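Local coordinates for protein tumor necrosis factor receptor superfamily member grnd (Drosophila melanogaster, PDB 6ZSY) that serves as a receptor for the TNF cytokine Eiger and activates JNK signalling, this chain being its extracellular cysteine-rich domain, at residues Phe17-Val20 with Ala21-Arg24; Asn38-Ala41 with Phe42-Ala45. All blocks are in the same frame, centred on the assembly; numbering follows the deposited sequence.

In the fold
Both contacts lie in the small, disulfide-rich extracellular domain, and both are local. Strand 16-19 runs into contact 1, where residues 17-24 reverse the chain and start the antiparallel partner 24-27. The disulfide from Cys18 to Cys6 and a hydrogen bond from Cys6 N to Glu23 OE1 tie this hairpin to the N-terminal loop. The chain then passes through helix 28-32 and a loop to contact 2, where residues 38-45 begin helix 41-48; the Cys32-Cys44 disulfide joins the two helices. The contacts follow in series, neither enclosing the other. Their centres are about 13 Å apart, yet they touch where Tyr19 CE1 packs 3.7 Å from Leu43 CD1.

Contact 1 of 2, residues Phe17-Val20 with Ala21-Arg24; sequences FCYV and ATER
Tyr19 and Arg24 close a beta hairpin with a G1 beta bulge, in which both Glu23 and Arg24 face Tyr19 across the antiparallel pair. The hydrogen-bonded pair Tyr19-Arg24 is joined by Tyr19 N to Arg24 O, 2.9 Å, with an N-H...O angle of 162°; the other backbone bonds across the contact are weak. Returning amides converge on Tyr19 O: Glu23 N approaches to 2.8 Å but at a bent angle, and Thr22 N and Arg24 N add further weak bonds. Glu23, with positive phi (54°), carries the chain through the bulge.

With CG anti to the backbone N (chi1 -175°), the Tyr19 ring lies against Ala21. Ala21 CB sits over one face of that Tyr19 ring, offset toward the rim and 3.6 Å from its centroid, a CH-pi contact, while His26 meets the ring edge-to-face.

Polar side chains flank the turn. Thr22 OG1 is hydrogen-bonded to His26 NE2 and takes a weak bond from Arg24 N. Glu23, bent in mid-chain, turns back toward Val20, the two side chains crossing at a slant. Glu23 OE1 accepts from Cys6 N, next to the Cys6-Cys18 disulfide, and Glu23 OE1 stands 3.9 Å from Cys18 SG.

Contact 2 of 2, residues Asn38-Ala41 with Phe42-Ala45; sequences NYDA and FLCA
An N-cap opens helix 41-48: Asp40, the last residue of the preceding loop, turns its carboxylate back over the first turn and takes the amide of Leu43. The capping bond from Leu43 N to Asp40 OD1 is 3.0 Å long and nearly straight, at 170°. The amide does not meet the oxygen in the carboxylate plane but from above it, 49° out. Asp40 has CG anti to the backbone N (chi1 -173°), and this rotation carries OD1 over the start of the helix, where Phe42 N also lies 3.2 Å from Asp40 OD1. A negative carboxylate here would probably be favoured by the positive end of the helix dipole.

Backbone bonds take over as the helix proceeds. Cys44 N donates to Asp40 O at 2.9 Å, and Ala45 N follows with a bond to Ala41 O at 3.0 Å. Asp40 is thus gripped twice, through its side chain and its carbonyl, by successive residues of the same turn.

The side chain of Leu43 runs at a slant to that of Asp40, whose carboxylate caps the leucine's own amide. Leu43 CG comes within 3.7 Å of Asp40 CG, and both side chains also touch Val31 of helix 28-32. A backbone hydrogen bond between Asp40 and Val31, together with the Cys32-Cys44 disulfide, fastens this helix start to helix 28-32. Of the two leucine branches it is CD1 that faces the carboxylate, Leu43 CD1 standing 3.8 Å from Asp40 OD2.

Contact 1 of 2, residues Phe17-Val20 with Ala21-Arg24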
loop_
_atom_site.group_PDB
_atom_site.type_symbol
_atom_site.label_atom_id
_atom_site.label_comp_id
_atom_site.label_asym_id
_atom_site.label_seq_id
_atom_site.Cartn_x
_atom_site.Cartn_y
_atom_site.Cartn_z
ATOM N N PHE A 17 2.608 -0.416 2.346
ATOM C CA PHE A 17 3.423 -0.500 1.151
ATOM C C PHE A 17 4.052 0.881 0.933
ATOM O O PHE A 17 3.518 1.887 1.333
ATOM C CB PHE A 17 2.677 -0.961 -0.093
ATOM C CG PHE A 17 1.639 0.028 -0.604
ATOM C CD1 PHE A 17 0.440 0.228 0.091
ATOM C CD2 PHE A 17 1.875 0.731 -1.763
ATOM C CE1 PHE A 17 -0.491 1.150 -0.391
ATOM C CE2 PHE A 17 0.931 1.627 -2.222
ATOM C CZ PHE A 17 -0.256 1.845 -1.549
ATOM N N CYS A 18 5.177 0.881 0.216
ATOM C CA CYS A 18 5.777 2.135 -0.214
ATOM C C CYS A 18 5.022 2.621 -1.431
ATOM O O CYS A 18 5.061 1.990 -2.488
ATOM C CB CYS A 18 7.245 1.920 -0.507
ATOM S SG CYS A 18 7.980 3.450 -1.213
ATOM N N TYR A 19 4.315 3.743 -1.271
ATOM C CA TYR A 19 3.517 4.336 -2.347
ATOM C C TYR A 19 4.435 5.325 -3.070
ATOM O O TYR A 19 4.749 6.389 -2.544
ATOM C CB TYR A 19 2.311 5.049 -1.781
ATOM C CG TYR A 19 1.345 5.611 -2.779
ATOM C CD1 TYR A 19 1.119 5.053 -4.018
ATOM C CD2 TYR A 19 0.577 6.711 -2.418
ATOM C CE1 TYR A 19 0.176 5.573 -4.924
ATOM C CE2 TYR A 19 -0.361 7.253 -3.289
ATOM C CZ TYR A 19 -0.565 6.700 -4.533
ATOM O OH TYR A 19 -1.492 7.240 -5.356
ATOM N N VAL A 20 4.847 4.981 -4.296
ATOM C CA VAL A 20 5.893 5.873 -4.848
ATOM C C VAL A 20 5.303 7.172 -5.329
ATOM O O VAL A 20 6.077 8.114 -5.488
ATOM C CB VAL A 20 6.691 5.182 -5.945
ATOM C CG1 VAL A 20 7.484 4.000 -5.407
ATOM C CG2 VAL A 20 5.764 4.705 -7.034
ATOM N N ALA A 21 3.970 7.330 -5.452
ATOM C CA ALA A 21 3.445 8.665 -5.787
ATOM C C ALA A 21 3.882 9.679 -4.755
ATOM O O ALA A 21 4.278 10.810 -5.104
ATOM C CB ALA A 21 1.925 8.615 -5.863
ATOM N N THR A 22 3.794 9.335 -3.475
ATOM C CA THR A 22 4.167 10.216 -2.392
ATOM C C THR A 22 5.565 9.918 -1.835
ATOM O O THR A 22 6.078 10.736 -1.036
ATOM C CB THR A 22 3.124 10.083 -1.229
ATOM O OG1 THR A 22 3.150 8.720 -0.843
ATOM C CG2 THR A 22 1.745 10.538 -1.676
ATOM N N GLU A 23 6.107 8.765 -2.179
ATOM C CA GLU A 23 7.329 8.227 -1.574
ATOM C C GLU A 23 7.182 8.167 -0.039
ATOM O O GLU A 23 8.135 8.443 0.712
ATOM C CB GLU A 23 8.587 8.956 -2.035
ATOM C CG GLU A 23 8.801 8.857 -3.544
ATOM C CD GLU A 23 9.241 7.509 -4.110
ATOM O OE1 GLU A 23 9.167 6.479 -3.401
ATOM O OE2 GLU A 23 9.634 7.481 -5.309
ATOM N N ARG A 24 5.986 7.732 0.398
ATOM C CA ARG A 24 5.720 7.483 1.800
ATOM C C ARG A 24 5.091 6.086 1.949
ATOM O O ARG A 24 4.460 5.573 1.025
ATOM C CB ARG A 24 4.741 8.509 2.359
ATOM C CG ARG A 24 5.228 9.951 2.296
ATOM C CD ARG A 24 6.204 10.266 3.406
ATOM N NE ARG A 24 6.750 11.603 3.342
ATOM C CZ ARG A 24 7.705 12.267 2.754
ATOM N NH1 ARG A 24 8.880 11.637 2.628
ATOM N NH2 ARG A 24 7.639 13.487 2.239
#

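Contact 2 of 2, residues Asn38-Ala41 with Phe42-Ala45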
loop_
_atom_site.group_PDB
_atom_site.type_symbol
_atom_site.label_atom_id
_atom_site.label_comp_id
_atom_site.label_asym_id
_atom_site.label_seq_id
_atom_site.Cartn_x
_atom_site.Cartn_y
_atom_site.Cartn_z
ATOM N N ASN A 38 -9.798 5.574 -0.904
ATOM C CA ASN A 38 -8.582 5.419 -1.735
ATOM C C ASN A 38 -8.338 3.981 -2.150
ATOM O O ASN A 38 -7.244 3.607 -2.548
ATOM C CB ASN A 38 -7.371 6.021 -1.025
ATOM C CG ASN A 38 -7.336 5.570 0.424
ATOM O OD1 ASN A 38 -8.258 4.901 0.859
ATOM N ND2 ASN A 38 -6.297 5.965 1.157
ATOM N N TYR A 39 -9.419 3.216 -2.225
ATOM C CA TYR A 39 -9.384 1.881 -2.823
ATOM C C TYR A 39 -8.748 1.948 -4.223
ATOM O O TYR A 39 -9.110 2.807 -5.066
ATOM C CB TYR A 39 -10.793 1.336 -2.922
ATOM C CG TYR A 39 -10.858 0.029 -3.673
ATOM C CD1 TYR A 39 -10.292 -1.125 -3.126
ATOM C CD2 TYR A 39 -11.465 -0.077 -4.894
ATOM C CE1 TYR A 39 -10.309 -2.332 -3.796
ATOM C CE2 TYR A 39 -11.528 -1.308 -5.589
ATOM C CZ TYR A 39 -10.943 -2.408 -5.013
ATOM O OH TYR A 39 -11.023 -3.612 -5.708
ATOM N N ASP A 40 -7.852 1.000 -4.491
ATOM C CA ASP A 40 -7.242 0.926 -5.830
ATOM C C ASP A 40 -6.987 -0.572 -6.061
ATOM O O ASP A 40 -6.075 -1.131 -5.467
ATOM C CB ASP A 40 -6.015 1.747 -5.914
ATOM C CG ASP A 40 -5.417 1.854 -7.317
ATOM O OD1 ASP A 40 -5.235 0.823 -7.952
ATOM O OD2 ASP A 40 -5.055 2.979 -7.664
ATOM N N ALA A 41 -7.810 -1.198 -6.888
ATOM C CA ALA A 41 -7.694 -2.658 -7.068
ATOM C C ALA A 41 -6.318 -3.050 -7.552
ATOM O O ALA A 41 -5.764 -4.080 -7.112
ATOM C CB ALA A 41 -8.770 -3.105 -8.038
ATOM N N PHE A 42 -5.777 -2.295 -8.502
ATOM C CA PHE A 42 -4.463 -2.644 -9.070
ATOM C C PHE A 42 -3.353 -2.540 -8.049
ATOM O O PHE A 42 -2.510 -3.429 -7.911
ATOM C CB PHE A 42 -4.235 -1.776 -10.323
ATOM C CG PHE A 42 -3.071 -2.195 -11.164
ATOM C CD1 PHE A 42 -3.261 -2.861 -12.388
ATOM C CD2 PHE A 42 -1.782 -1.969 -10.808
ATOM C CE1 PHE A 42 -2.209 -3.272 -13.200
ATOM C CE2 PHE A 42 -0.681 -2.299 -11.602
ATOM C CZ PHE A 42 -0.959 -2.935 -12.784
ATOM N N LEU A 43 -3.343 -1.422 -7.294
ATOM C CA LEU A 43 -2.309 -1.250 -6.287
ATOM C C LEU A 43 -2.436 -2.230 -5.124
ATOM O O LEU A 43 -1.447 -2.748 -4.606
ATOM C CB LEU A 43 -2.351 0.198 -5.766
ATOM C CG LEU A 43 -1.788 1.191 -6.719
ATOM C CD1 LEU A 43 -1.759 2.501 -5.844
ATOM C CD2 LEU A 43 -0.409 0.911 -7.260
ATOM N N CYS A 44 -3.683 -2.507 -4.727
ATOM C CA CYS A 44 -3.903 -3.562 -3.728
ATOM C C CYS A 44 -3.253 -4.841 -4.225
ATOM O O CYS A 44 -2.495 -5.514 -3.494
ATOM C CB CYS A 44 -5.393 -3.723 -3.530
ATOM S SG CYS A 44 -5.795 -5.167 -2.487
ATOM N N ALA A 45 -3.589 -5.252 -5.441
ATOM C CA ALA A 45 -3.093 -6.501 -5.968
ATOM C C ALA A 45 -1.542 -6.503 -5.958
ATOM O O ALA A 45 -0.910 -7.442 -5.477
ATOM C CB ALA A 45 -3.616 -6.725 -7.383
#